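Local atomic coordinates of saframycin Mx1 synthetase B (Legionella pneumophila subsp. pneumophila, PDB entry 3LNV), a protein that is a member of the ANL clan of AMP-binding enzymes, with a second AMP-related family region toward its C-terminal end. Residues I118-A123 and I146-I151; R67-F72 and V93-P98; S376-Q381 and H447-Y452; Y345-L350 and S370-S375; H255-K260 and L286-W291. All blocks are in the same frame, centred on the assembly; numbering follows the deposited sequence.

Contact 1: I118-A123 and I146-I151; sequences IVLMIA and IALESI
Ile146 lies beside Leu120 in two parallel neighbours, strands 118-121 and 143-147, of a mixed five-stranded beta sheet in the AMP-binding region. Ile146 loses more surface to the contact than any other residue and is held by both of its backbone polar atoms: its N donates to Val119 O (3.0 Å) and its O accepts from Met121 N (3.2 Å). This is the textbook parallel pattern, one residue bonding to the two that flank its partner. The Ile146 side chain runs out extended (chi2 174°), which carries CD1 to within 4.0 Å of Ile118 CG2.

Leu148 continues the ladder where the second strand gives way to a 3-10 turn, its N bonding to Met121 O at 3.0 Å. Its side chain crosses that of Leu120 at about a right angle, CD2 to CD2 at 4.0 Å. Helix 76-87 packs on both leucines through Ala81, and Leu57 of helix 43-59 also touches Leu120.

At the end of the contact Ile122 takes the N-cap position of helix 123-129. Glu149, bent at chi2 (86°), turns its carboxylate back to this helix start, and its OE1 accepts from Ala123 N at 2.6 Å, the N-H arriving from above the carboxylate plane.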
# COMPACT_ATOMS: atom_id res chain seq x y z
N ILE A 118 -0.38 12.75 -21.81
CA ILE A 118 -0.06 11.46 -22.43
C ILE A 118 -0.28 10.36 -21.39
O ILE A 118 -0.14 10.62 -20.18
CB ILE A 118 1.41 11.41 -22.90
CG1 ILE A 118 1.66 12.36 -24.07
CG2 ILE A 118 1.82 9.98 -23.30
CD1 ILE A 118 3.15 12.70 -24.25
N VAL A 119 -0.65 9.16 -21.83
CA VAL A 119 -0.66 7.99 -20.96
C VAL A 119 0.29 6.89 -21.49
O VAL A 119 0.30 6.59 -22.69
CB VAL A 119 -2.09 7.40 -20.75
CG1 VAL A 119 -2.73 7.07 -22.08
CG2 VAL A 119 -2.05 6.14 -19.85
N LEU A 120 1.09 6.29 -20.61
CA LEU A 120 1.97 5.19 -21.03
C LEU A 120 1.45 3.87 -20.49
O LEU A 120 0.98 3.82 -19.36
CB LEU A 120 3.39 5.41 -20.51
CG LEU A 120 4.30 6.39 -21.22
CD1 LEU A 120 3.54 7.63 -21.48
CD2 LEU A 120 5.53 6.70 -20.35
N MSE A 121 1.59 2.81 -21.28
CA MSE A 121 1.11 1.49 -20.85
C MSE A 121 1.74 0.37 -21.70
O MSE A 121 2.27 0.64 -22.77
CB MSE A 121 -0.42 1.42 -20.97
CG MSE A 121 -0.94 1.52 -22.40
SE MSE A 121 -2.93 1.49 -22.55
CE MSE A 121 -3.38 3.21 -21.69
N ILE A 122 1.68 -0.88 -21.23
CA ILE A 122 2.28 -1.99 -22.01
C ILE A 122 1.39 -2.38 -23.19
O ILE A 122 0.17 -2.16 -23.16
CB ILE A 122 2.53 -3.25 -21.18
CG1 ILE A 122 1.19 -3.82 -20.68
CG2 ILE A 122 3.51 -2.96 -20.04
CD1 ILE A 122 1.29 -5.17 -19.99
N ALA A 123 1.99 -2.97 -24.21
CA ALA A 123 1.30 -3.31 -25.45
C ALA A 123 0.01 -4.09 -25.18
O ALA A 123 -1.02 -3.84 -25.80
CB ALA A 123 2.21 -4.10 -26.37
N ILE A 146 0.58 5.79 -25.55
CA ILE A 146 1.80 5.27 -26.16
C ILE A 146 2.19 3.93 -25.52
O ILE A 146 2.19 3.78 -24.29
CB ILE A 146 2.95 6.30 -26.04
CG1 ILE A 146 2.55 7.57 -26.81
CG2 ILE A 146 4.29 5.71 -26.53
CD1 ILE A 146 3.51 8.73 -26.66
N ALA A 147 2.47 2.92 -26.36
CA ALA A 147 2.91 1.63 -25.86
C ALA A 147 4.39 1.71 -25.55
O ALA A 147 5.16 2.17 -26.38
CB ALA A 147 2.67 0.52 -26.90
N LEU A 148 4.77 1.27 -24.35
CA LEU A 148 6.17 1.29 -23.90
C LEU A 148 7.07 0.46 -24.82
O LEU A 148 8.24 0.78 -25.01
CB LEU A 148 6.28 0.78 -22.46
CG LEU A 148 5.68 1.76 -21.43
CD1 LEU A 148 5.42 1.11 -20.06
CD2 LEU A 148 6.57 2.99 -21.30
N GLU A 149 6.50 -0.62 -25.36
CA GLU A 149 7.20 -1.48 -26.33
C GLU A 149 7.67 -0.74 -27.58
O GLU A 149 8.61 -1.17 -28.24
CB GLU A 149 6.33 -2.67 -26.75
CG GLU A 149 6.21 -3.78 -25.70
CD GLU A 149 5.11 -3.50 -24.70
OE1 GLU A 149 4.44 -2.45 -24.84
OE2 GLU A 149 4.91 -4.32 -23.77
N SER A 150 7.02 0.38 -27.89
CA SER A 150 7.32 1.13 -29.11
C SER A 150 8.44 2.15 -28.93
O SER A 150 8.96 2.71 -29.90
CB SER A 150 6.06 1.83 -29.61
OG SER A 150 5.80 3.01 -28.88
N ILE A 151 8.83 2.40 -27.70
CA ILE A 151 9.89 3.37 -27.47
C ILE A 151 11.25 2.70 -27.66
O ILE A 151 11.70 1.93 -26.81
CB ILE A 151 9.75 3.99 -26.06
CG1 ILE A 151 8.42 4.76 -25.97
CG2 ILE A 151 10.95 4.88 -25.75
CD1 ILE A 151 7.90 4.97 -24.56

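Contact 2: R67-F72 and V93-P98; sequences RVLLLF and VPIYPP
Leu70 and the pair Val93 and Ile95 exchange backbone bonds in the strict alternation of parallel strands. Leu70 N donates to Val93 O (2.9 Å) from well above the carbonyl plane, whereas Ile95 N meets Leu70 O (2.8 Å) almost head-on. The ladder opens with Val93 N on Val68 O at 2.8 Å and closes with Phe72 N on Ile95 O at 2.6 Å, one residue beyond the first strand.

The two strands are the beta members of a beta-alpha-beta crossover, strand 67-71, helix 76-87, strand 91-95, and 91-95 forms an outer edge of its sheet.

Apolar contacts divide between the sheet faces. On the one with Leu69, Leu71, Val93 and Ile95, helix 105-114 packs through Ile110. There Ile95 CG1 stands between its backbone N and carbonyl carbon (chi1 68°), sending CD1 against Leu71 CD2 at 3.4 Å, a tight approach; Leu69 CD1 touches both Val93 CG1 and Ile95 CG2. On the other face, the Phe72 ring lies alongside Pro94, CD2 to CB at 3.5 Å, and Leu78 of the crossover helix packs on it. Arg67 contributes its aliphatic part, CG lying 3.7 Å from Val93 CG2, while its NE bonds to Ser114 O.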
# COMPACT_ATOMS: atom_id res chain seq x y z
N ARG A 67 1.50 16.41 -16.45
CA ARG A 67 1.29 15.09 -15.85
C ARG A 67 1.33 14.02 -16.93
O ARG A 67 0.79 14.22 -18.03
CB ARG A 67 -0.06 15.03 -15.12
CG ARG A 67 -0.04 15.57 -13.68
CD ARG A 67 0.15 17.11 -13.67
NE ARG A 67 -1.00 17.78 -14.28
CZ ARG A 67 -0.97 18.95 -14.91
NH1 ARG A 67 0.18 19.61 -15.04
NH2 ARG A 67 -2.09 19.48 -15.42
N VAL A 68 1.94 12.88 -16.62
CA VAL A 68 1.88 11.74 -17.53
C VAL A 68 1.31 10.53 -16.79
O VAL A 68 1.84 10.13 -15.74
CB VAL A 68 3.28 11.41 -18.08
CG1 VAL A 68 3.22 10.15 -18.93
CG2 VAL A 68 3.87 12.60 -18.84
N LEU A 69 0.23 9.96 -17.30
CA LEU A 69 -0.42 8.83 -16.64
C LEU A 69 0.32 7.52 -16.93
O LEU A 69 0.75 7.28 -18.06
CB LEU A 69 -1.87 8.72 -17.09
CG LEU A 69 -2.78 7.78 -16.29
CD1 LEU A 69 -3.20 8.39 -14.94
CD2 LEU A 69 -4.00 7.46 -17.14
N LEU A 70 0.47 6.67 -15.93
CA LEU A 70 1.12 5.38 -16.13
C LEU A 70 0.15 4.30 -15.67
O LEU A 70 -0.24 4.27 -14.50
CB LEU A 70 2.43 5.29 -15.33
CG LEU A 70 3.42 6.45 -15.47
CD1 LEU A 70 4.57 6.37 -14.44
CD2 LEU A 70 3.98 6.57 -16.91
N LEU A 71 -0.29 3.45 -16.58
CA LEU A 71 -1.06 2.28 -16.17
C LEU A 71 -0.12 1.26 -15.53
O LEU A 71 0.54 0.48 -16.24
CB LEU A 71 -1.76 1.65 -17.38
CG LEU A 71 -3.06 2.29 -17.84
CD1 LEU A 71 -3.89 1.24 -18.51
CD2 LEU A 71 -3.80 2.86 -16.65
N PHE A 72 -0.04 1.25 -14.20
CA PHE A 72 1.08 0.56 -13.54
C PHE A 72 0.96 -0.96 -13.43
O PHE A 72 0.84 -1.52 -12.32
CB PHE A 72 1.40 1.18 -12.16
CG PHE A 72 2.88 1.34 -11.90
CD1 PHE A 72 3.67 0.22 -11.69
CD2 PHE A 72 3.47 2.59 -11.89
CE1 PHE A 72 5.00 0.35 -11.44
CE2 PHE A 72 4.83 2.72 -11.65
CZ PHE A 72 5.60 1.60 -11.43
N VAL A 93 2.06 9.95 -12.95
CA VAL A 93 0.82 9.63 -12.25
C VAL A 93 0.53 8.13 -12.38
O VAL A 93 -0.15 7.69 -13.31
CB VAL A 93 -0.37 10.45 -12.78
CG1 VAL A 93 -1.61 10.19 -11.93
CG2 VAL A 93 -0.01 11.97 -12.80
N PRO A 94 1.07 7.33 -11.45
CA PRO A 94 0.93 5.87 -11.51
C PRO A 94 -0.47 5.45 -11.10
O PRO A 94 -0.95 5.89 -10.05
CB PRO A 94 1.94 5.37 -10.46
CG PRO A 94 2.75 6.53 -10.08
CD PRO A 94 2.00 7.77 -10.41
N ILE A 95 -1.13 4.63 -11.90
CA ILE A 95 -2.39 4.06 -11.43
C ILE A 95 -2.48 2.55 -11.65
O ILE A 95 -1.93 2.03 -12.61
CB ILE A 95 -3.63 4.75 -12.04
CG1 ILE A 95 -3.72 4.46 -13.54
CG2 ILE A 95 -3.60 6.25 -11.72
CD1 ILE A 95 -5.06 4.84 -14.16
N TYR A 96 -3.18 1.88 -10.75
CA TYR A 96 -3.52 0.47 -10.90
C TYR A 96 -4.24 0.30 -12.23
O TYR A 96 -5.21 0.99 -12.49
CB TYR A 96 -4.47 0.09 -9.74
CG TYR A 96 -4.86 -1.38 -9.63
CD1 TYR A 96 -3.89 -2.38 -9.62
CD2 TYR A 96 -6.19 -1.75 -9.50
CE1 TYR A 96 -4.23 -3.72 -9.50
CE2 TYR A 96 -6.56 -3.10 -9.38
CZ TYR A 96 -5.57 -4.08 -9.38
OH TYR A 96 -5.91 -5.42 -9.26
N PRO A 97 -3.76 -0.60 -13.10
CA PRO A 97 -4.57 -0.76 -14.32
C PRO A 97 -5.95 -1.34 -13.97
O PRO A 97 -6.03 -2.27 -13.17
CB PRO A 97 -3.77 -1.79 -15.13
CG PRO A 97 -2.37 -1.76 -14.56
CD PRO A 97 -2.56 -1.44 -13.10
N PRO A 98 -7.04 -0.77 -14.52
CA PRO A 98 -8.37 -1.25 -14.12
C PRO A 98 -8.58 -2.75 -14.32
O PRO A 98 -8.32 -3.28 -15.39
CB PRO A 98 -9.31 -0.45 -15.03
CG PRO A 98 -8.59 0.84 -15.23
CD PRO A 98 -7.11 0.47 -15.31

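Contact 3: S376-Q381 and H447-Y452; sequences SGNPIQ and HENELY
Leu451 receives two successive residues, Ser376 and Gly377, just after the tip of a beta hairpin whose strands, 442-447 and 450-456, are joined by a type I' turn from His447 to Glu450. Two backbone hydrogen bonds make the pairing: Leu451 O accepts from Ser376 N at 2.9 Å, nearly straight, and Leu451 N donates to Gly377 O at 3.0 Å. Gly377, with phi at 104°, takes a backbone shape natural to glycine.

A weaker C-H contact accompanies these bonds. Glu450 CA approaches Gly377 O at 3.4 Å, so that this oxygen is approached by adjacent residues of the hairpin, through the N-H of Leu451 and the CA of Glu450.

Among the side chains, Glu450 is the charged member. Bent at chi2 (-105°), it brings OE1 to 3.9 Å from Gly377 CA, while the same oxygen is hydrogen-bonded to Ser375 OG. Ser376 turns its OG elsewhere, making a weak hydrogen bond with N5 of the bound 5'-O-[(S)-(dodecanoyloxy)(hydroxy)phosphoryl]adenosine, so the backbone paired with Leu451 belongs to a residue beside the ligand.

Packing and solvent meet at Pro379. Its CD lies 3.4 Å from Asn449 O, and a single water closes the contact, donating to Pro379 O (2.9 Å) and accepting from Asn449 ND2 (3.2 Å).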
# COMPACT_ATOMS: atom_id res chain seq x y z
N SER A 376 3.78 1.46 16.82
CA SER A 376 4.18 1.63 15.43
C SER A 376 5.56 2.30 15.40
O SER A 376 6.02 2.73 14.34
CB SER A 376 3.16 2.47 14.65
OG SER A 376 1.92 1.78 14.48
N GLY A 377 6.20 2.41 16.57
CA GLY A 377 7.59 2.84 16.66
C GLY A 377 7.84 4.26 17.12
O GLY A 377 6.93 4.96 17.55
N ASN A 378 9.08 4.71 17.01
CA ASN A 378 9.43 6.09 17.35
C ASN A 378 9.16 7.02 16.17
O ASN A 378 9.23 6.59 15.03
CB ASN A 378 10.91 6.19 17.71
CG ASN A 378 11.29 5.28 18.84
OD1 ASN A 378 10.82 5.46 19.97
ND2 ASN A 378 12.12 4.28 18.56
N PRO A 379 8.90 8.29 16.46
CA PRO A 379 8.76 9.34 15.45
C PRO A 379 10.04 9.48 14.63
O PRO A 379 11.11 9.79 15.17
CB PRO A 379 8.54 10.59 16.27
CG PRO A 379 7.92 10.09 17.57
CD PRO A 379 8.59 8.78 17.82
N ILE A 380 9.94 9.24 13.34
CA ILE A 380 11.05 9.45 12.43
C ILE A 380 10.89 10.85 11.85
O ILE A 380 11.82 11.65 11.88
CB ILE A 380 11.07 8.37 11.34
CG1 ILE A 380 11.40 7.01 11.95
CG2 ILE A 380 12.07 8.75 10.26
CD1 ILE A 380 10.99 5.80 11.08
N GLN A 381 9.70 11.14 11.35
CA GLN A 381 9.26 12.53 11.17
C GLN A 381 8.79 13.06 12.53
O GLN A 381 8.47 12.28 13.42
CB GLN A 381 8.14 12.63 10.12
CG GLN A 381 8.57 11.98 8.76
CD GLN A 381 7.56 12.19 7.61
OE1 GLN A 381 7.25 11.25 6.84
NE2 GLN A 381 7.05 13.40 7.49
N HIS A 447 3.56 7.32 23.94
CA HIS A 447 3.89 6.73 25.22
C HIS A 447 5.34 6.29 25.20
O HIS A 447 5.72 5.40 24.43
CB HIS A 447 2.96 5.56 25.51
CG HIS A 447 3.31 4.80 26.75
ND1 HIS A 447 2.78 5.11 27.99
CD2 HIS A 447 4.14 3.75 26.95
CE1 HIS A 447 3.27 4.28 28.89
NE2 HIS A 447 4.10 3.44 28.28
N GLU A 448 6.17 6.92 26.02
CA GLU A 448 7.56 6.53 26.10
C GLU A 448 8.22 6.79 24.75
O GLU A 448 9.12 6.04 24.34
CB GLU A 448 7.64 5.03 26.36
CG GLU A 448 8.56 4.61 27.46
CD GLU A 448 7.82 4.60 28.77
OE1 GLU A 448 7.19 5.63 29.07
OE2 GLU A 448 7.85 3.56 29.46
N ASN A 449 7.73 7.81 24.05
CA ASN A 449 8.19 8.16 22.69
C ASN A 449 7.89 7.09 21.64
O ASN A 449 8.63 6.94 20.66
CB ASN A 449 9.68 8.53 22.67
CG ASN A 449 10.05 9.34 21.43
OD1 ASN A 449 9.33 10.25 21.02
ND2 ASN A 449 11.19 9.01 20.83
N GLU A 450 6.82 6.34 21.86
CA GLU A 450 6.33 5.40 20.86
C GLU A 450 4.92 5.82 20.51
O GLU A 450 4.13 6.17 21.40
CB GLU A 450 6.28 3.99 21.43
CG GLU A 450 7.56 3.57 22.17
CD GLU A 450 8.43 2.62 21.38
OE1 GLU A 450 7.92 2.00 20.43
OE2 GLU A 450 9.61 2.46 21.75
N LEU A 451 4.60 5.78 19.21
CA LEU A 451 3.27 6.11 18.73
C LEU A 451 2.39 4.87 18.75
O LEU A 451 2.73 3.86 18.15
CB LEU A 451 3.33 6.64 17.29
CG LEU A 451 1.99 6.99 16.64
CD1 LEU A 451 1.27 8.14 17.40
CD2 LEU A 451 2.15 7.35 15.13
N TYR A 452 1.25 4.96 19.42
CA TYR A 452 0.21 3.94 19.34
C TYR A 452 -0.97 4.52 18.58
O TYR A 452 -1.61 5.47 19.05
CB TYR A 452 -0.21 3.46 20.75
CG TYR A 452 0.89 2.69 21.41
CD1 TYR A 452 0.86 1.29 21.44
CD2 TYR A 452 2.00 3.34 21.96
CE1 TYR A 452 1.88 0.57 22.02
CE2 TYR A 452 3.02 2.63 22.54
CZ TYR A 452 2.96 1.25 22.57
OH TYR A 452 4.00 0.56 23.15
O HOH W 1 12.09 9.87 17.85

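Contact 4: Y345-L350 and S370-S375; sequences YKTLTL and SYKLVS
Tyr345 begins the contact by bringing CD1 to 3.7 Å from Val374 CG1, its hydroxyl reaching on to Glu303. Lys346 then offers its O to Ser375 N at 2.9 Å, with a hydrogen-bond angle of 179°. Next come strands 347-350 and 371-374, a two-stranded antiparallel sheet. Thr347 forms a non-hydrogen-bonded pair with Val374, and its CA lies 3.1 Å from Leu373 O. Leu348 and Leu373 are a hydrogen-bonded pair, each N donating to the other's O, and Tyr452 packs on both side chains. Thr349 presses CG2 on Ser370 CB at 3.4 Å, closer than usual for two carbons, and turns OG1 to Asp365.

Leu350, which loses the most surface to the facing strand, exchanges two backbone bonds with Tyr371. Its CB sits over one face of the Tyr371 ring, 4.1 Å from the centroid and 22° off the normal, a CH-pi contact; Tyr371 CG stands between its own N and carbonyl carbon (chi1 60°), which brings the ring across to Leu350. Leu350 CD2 also meets Leu373 CD1 at 3.6 Å.

The chemistry thus implies a two-sided ribbon: the ladder sets the register, leucines and an aromatic ring pack on one face, and the other mixes Val374 with threonine hydroxyls and Lys372, whose NZ is 3.3 Å from Thr347 OG1.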
# COMPACT_ATOMS: atom_id res chain seq x y z
N TYR A 345 9.28 -5.38 18.99
CA TYR A 345 8.27 -4.32 19.07
C TYR A 345 7.53 -4.45 20.40
O TYR A 345 7.41 -5.57 20.95
CB TYR A 345 7.28 -4.44 17.93
CG TYR A 345 6.50 -5.73 17.98
CD1 TYR A 345 5.41 -5.88 18.83
CD2 TYR A 345 6.85 -6.81 17.19
CE1 TYR A 345 4.69 -7.08 18.88
CE2 TYR A 345 6.13 -8.01 17.23
CZ TYR A 345 5.05 -8.13 18.08
OH TYR A 345 4.35 -9.31 18.12
N LYS A 346 7.02 -3.32 20.88
CA LYS A 346 6.31 -3.23 22.14
C LYS A 346 4.79 -3.29 21.98
O LYS A 346 4.24 -2.93 20.93
CB LYS A 346 6.68 -1.93 22.85
CG LYS A 346 8.18 -1.75 23.09
CD LYS A 346 8.81 -0.85 22.06
CE LYS A 346 10.33 -0.80 22.20
NZ LYS A 346 10.74 -0.56 23.62
N THR A 347 4.11 -3.74 23.04
CA THR A 347 2.67 -3.67 23.13
C THR A 347 2.26 -2.95 24.42
O THR A 347 3.07 -2.79 25.33
CB THR A 347 2.01 -5.07 23.11
OG1 THR A 347 2.34 -5.78 24.31
CG2 THR A 347 2.42 -5.87 21.89
N LEU A 348 1.01 -2.51 24.49
CA LEU A 348 0.47 -1.97 25.73
C LEU A 348 -0.90 -2.62 25.92
O LEU A 348 -1.56 -2.97 24.93
CB LEU A 348 0.37 -0.44 25.70
CG LEU A 348 1.65 0.43 25.83
CD1 LEU A 348 1.35 1.88 25.50
CD2 LEU A 348 2.32 0.32 27.22
N THR A 349 -1.31 -2.83 27.17
CA THR A 349 -2.65 -3.34 27.46
C THR A 349 -3.55 -2.25 28.01
O THR A 349 -3.24 -1.62 29.03
CB THR A 349 -2.61 -4.58 28.40
OG1 THR A 349 -1.84 -5.62 27.80
CG2 THR A 349 -4.04 -5.10 28.67
N LEU A 350 -4.66 -2.01 27.32
CA LEU A 350 -5.65 -1.03 27.75
C LEU A 350 -6.85 -1.74 28.38
O LEU A 350 -7.19 -2.86 28.00
CB LEU A 350 -6.10 -0.16 26.57
CG LEU A 350 -5.17 1.00 26.21
CD1 LEU A 350 -3.72 0.52 26.01
CD2 LEU A 350 -5.67 1.77 24.98
N SER A 370 -9.68 -6.47 28.74
CA SER A 370 -8.55 -5.71 28.19
C SER A 370 -8.24 -6.06 26.73
O SER A 370 -8.72 -7.06 26.20
CB SER A 370 -7.31 -5.92 29.07
OG SER A 370 -6.95 -7.29 29.10
N TYR A 371 -7.45 -5.21 26.08
CA TYR A 371 -7.00 -5.44 24.71
C TYR A 371 -5.59 -4.84 24.52
O TYR A 371 -5.20 -3.92 25.26
CB TYR A 371 -8.00 -4.90 23.69
CG TYR A 371 -8.28 -3.40 23.78
CD1 TYR A 371 -9.14 -2.88 24.73
CD2 TYR A 371 -7.68 -2.51 22.88
CE1 TYR A 371 -9.40 -1.51 24.80
CE2 TYR A 371 -7.92 -1.15 22.94
CZ TYR A 371 -8.79 -0.65 23.90
OH TYR A 371 -9.03 0.72 23.95
N LYS A 372 -4.85 -5.36 23.56
CA LYS A 372 -3.45 -4.97 23.36
C LYS A 372 -3.28 -4.13 22.12
O LYS A 372 -3.85 -4.42 21.07
CB LYS A 372 -2.56 -6.20 23.24
CG LYS A 372 -2.70 -7.19 24.37
CD LYS A 372 -1.84 -8.42 24.10
CE LYS A 372 -0.37 -8.08 24.21
NZ LYS A 372 -0.03 -7.75 25.61
N LEU A 373 -2.48 -3.07 22.25
CA LEU A 373 -2.12 -2.25 21.11
C LEU A 373 -0.64 -2.45 20.82
O LEU A 373 0.16 -2.56 21.75
CB LEU A 373 -2.43 -0.78 21.39
CG LEU A 373 -3.94 -0.51 21.49
CD1 LEU A 373 -4.21 0.94 21.80
CD2 LEU A 373 -4.64 -0.94 20.18
N VAL A 374 -0.29 -2.56 19.55
CA VAL A 374 1.11 -2.66 19.17
C VAL A 374 1.64 -1.27 18.89
O VAL A 374 0.90 -0.45 18.34
CB VAL A 374 1.30 -3.56 17.93
CG1 VAL A 374 2.78 -3.63 17.51
CG2 VAL A 374 0.74 -4.96 18.18
N SER A 375 2.88 -0.98 19.30
CA SER A 375 3.58 0.26 18.94
C SER A 375 3.93 0.30 17.45
O SER A 375 4.34 -0.70 16.91
CB SER A 375 4.89 0.37 19.71
OG SER A 375 5.66 1.47 19.22

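Contact 5: H255-K260 and L286-W291; sequences HITKYK and LDLSSW
Ile256 points its CD1 straight at the six-membered ring of Trp291, 3.5 Å from the centroid and 5° off the ring normal, a CH-pi contact over the centre of the face. The isoleucine reaches so far because it is extended through chi2 (-177°); CG2 branches off toward Leu288, meeting CD1 at 4.2 Å. The indole is fixed by partners of its own: NE1 bonds to Ser264 O, and Phe318 and Trp252 meet the ring edge-to-face.

Thr257, the next residue of the helix, makes the polar part of the contact. Its OG1 accepts from Asp287 N at 3.0 Å along an almost linear N-H (174°) while also bonding to Leu253 O one turn back in the helix, and Leu288 CD1 packs on the same oxygen at 3.5 Å. The methyl, CG2, takes the other branch and meets Asp287 CB at 3.8 Å.

The partners belong to an alpha/beta layer: helix 250-259 leads into strand 263-266, and the 286-291 loop leads into 293-296, the parallel neighbour of that strand. The helix ends in a Schellman motif at Lys260, and the loop is shaped by an Asx turn overlapping a type I turn from Leu288 to Trp291.

In the Asx turn, Asp287 OD1 accepts from both Ser289 N (3.2 Å) and Ser289 OG (2.6 Å), the hydroxyl coming from the syn side. Ser290 OG, 3.2 Å from Lys260 C, bonds to Ala261 O.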
# COMPACT_ATOMS: atom_id res chain seq x y z
N HIS A 255 10.37 -17.23 -2.35
CA HIS A 255 11.30 -16.28 -2.96
C HIS A 255 12.26 -15.64 -1.97
O HIS A 255 13.45 -15.47 -2.26
CB HIS A 255 10.57 -15.25 -3.79
CG HIS A 255 10.03 -15.81 -5.07
ND1 HIS A 255 8.83 -15.43 -5.62
CD2 HIS A 255 10.53 -16.78 -5.88
CE1 HIS A 255 8.62 -16.12 -6.73
NE2 HIS A 255 9.63 -16.95 -6.90
N ILE A 256 11.76 -15.29 -0.80
CA ILE A 256 12.64 -14.83 0.25
C ILE A 256 13.73 -15.89 0.47
O ILE A 256 14.93 -15.57 0.60
CB ILE A 256 11.85 -14.50 1.54
CG1 ILE A 256 10.99 -13.24 1.31
CG2 ILE A 256 12.81 -14.34 2.75
CD1 ILE A 256 10.21 -12.77 2.54
N THR A 257 13.33 -17.16 0.47
CA THR A 257 14.28 -18.25 0.73
C THR A 257 15.33 -18.29 -0.38
O THR A 257 16.51 -18.19 -0.12
CB THR A 257 13.57 -19.62 0.83
OG1 THR A 257 12.64 -19.61 1.92
CG2 THR A 257 14.58 -20.72 1.06
N LYS A 258 14.87 -18.41 -1.62
CA LYS A 258 15.78 -18.59 -2.75
C LYS A 258 16.72 -17.40 -2.94
O LYS A 258 17.89 -17.57 -3.24
CB LYS A 258 14.99 -18.83 -4.03
CG LYS A 258 15.81 -18.73 -5.32
CD LYS A 258 14.96 -19.17 -6.49
CE LYS A 258 15.53 -18.70 -7.82
NZ LYS A 258 14.81 -19.37 -8.95
N TYR A 259 16.19 -16.20 -2.76
CA TYR A 259 17.01 -15.02 -2.99
C TYR A 259 17.74 -14.53 -1.75
O TYR A 259 18.54 -13.60 -1.82
CB TYR A 259 16.17 -13.92 -3.66
CG TYR A 259 15.79 -14.33 -5.05
CD1 TYR A 259 16.62 -14.04 -6.13
CD2 TYR A 259 14.63 -15.06 -5.28
CE1 TYR A 259 16.28 -14.44 -7.41
CE2 TYR A 259 14.29 -15.47 -6.56
CZ TYR A 259 15.13 -15.16 -7.62
OH TYR A 259 14.79 -15.57 -8.89
N LYS A 260 17.47 -15.18 -0.62
CA LYS A 260 17.99 -14.71 0.66
C LYS A 260 17.67 -13.22 0.89
O LYS A 260 18.56 -12.42 1.23
CB LYS A 260 19.49 -14.98 0.75
CG LYS A 260 19.86 -16.46 0.54
CD LYS A 260 21.32 -16.74 0.86
CE LYS A 260 21.69 -18.19 0.50
NZ LYS A 260 21.90 -18.35 -0.99
N LEU A 286 11.49 -24.18 3.01
CA LEU A 286 11.56 -22.79 3.45
C LEU A 286 12.72 -22.55 4.42
O LEU A 286 12.96 -23.34 5.33
CB LEU A 286 10.25 -22.38 4.11
CG LEU A 286 9.06 -22.24 3.16
CD1 LEU A 286 7.86 -21.73 3.95
CD2 LEU A 286 9.40 -21.30 2.00
N ASP A 287 13.42 -21.45 4.20
CA ASP A 287 14.52 -21.02 5.07
C ASP A 287 14.53 -19.50 5.10
O ASP A 287 15.09 -18.85 4.22
CB ASP A 287 15.87 -21.56 4.58
CG ASP A 287 17.02 -21.13 5.48
OD1 ASP A 287 16.85 -20.23 6.33
OD2 ASP A 287 18.12 -21.70 5.34
N LEU A 288 13.92 -18.96 6.15
CA LEU A 288 13.61 -17.54 6.28
C LEU A 288 14.64 -16.81 7.13
O LEU A 288 14.45 -15.65 7.49
CB LEU A 288 12.22 -17.41 6.91
CG LEU A 288 10.99 -17.37 6.01
CD1 LEU A 288 11.26 -17.82 4.58
CD2 LEU A 288 9.74 -18.04 6.60
N SER A 289 15.74 -17.49 7.45
CA SER A 289 16.79 -16.92 8.28
C SER A 289 17.39 -15.61 7.76
O SER A 289 17.92 -14.84 8.54
CB SER A 289 17.92 -17.94 8.52
OG SER A 289 18.39 -18.43 7.30
N SER A 290 17.32 -15.35 6.46
CA SER A 290 17.92 -14.10 5.95
C SER A 290 17.06 -12.88 6.24
O SER A 290 17.54 -11.73 6.24
CB SER A 290 18.18 -14.22 4.45
OG SER A 290 16.98 -14.43 3.74
N TRP A 291 15.78 -13.13 6.48
CA TRP A 291 14.76 -12.09 6.65
C TRP A 291 14.89 -11.38 7.99
O TRP A 291 14.30 -11.81 9.00
CB TRP A 291 13.39 -12.77 6.50
CG TRP A 291 12.24 -11.86 6.22
CD1 TRP A 291 12.28 -10.51 6.03
CD2 TRP A 291 10.86 -12.24 6.08
NE1 TRP A 291 11.01 -10.03 5.78
CE2 TRP A 291 10.12 -11.08 5.81
CE3 TRP A 291 10.19 -13.46 6.16
CZ2 TRP A 291 8.74 -11.10 5.62
CZ3 TRP A 291 8.81 -13.48 5.98
CH2 TRP A 291 8.10 -12.30 5.72

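How the contacts relate
Contact 2 is the most deeply buried of the five; the others keep some solvent-facing residues. Contacts 1 and 2 are adjacent strand pairs of one sheet, sharing a border where strand 67-71 runs beside 118-121, and both rely on parallel backbone ladders with aliphatic packing. Contacts 3 and 4 touch each other and lie on the opposite side of the chain's centre: one strand leads directly into the next, and Tyr452 of contact 3 packs against contact 4. Their bonding is antiparallel or irregular, with more polar and charged side chains and, in contact 3, a bridging water and the ligand. Contact 5, separate from all four, joins a helix end to a loop by one side-chain-to-backbone bond and apolar packing, with no ladder.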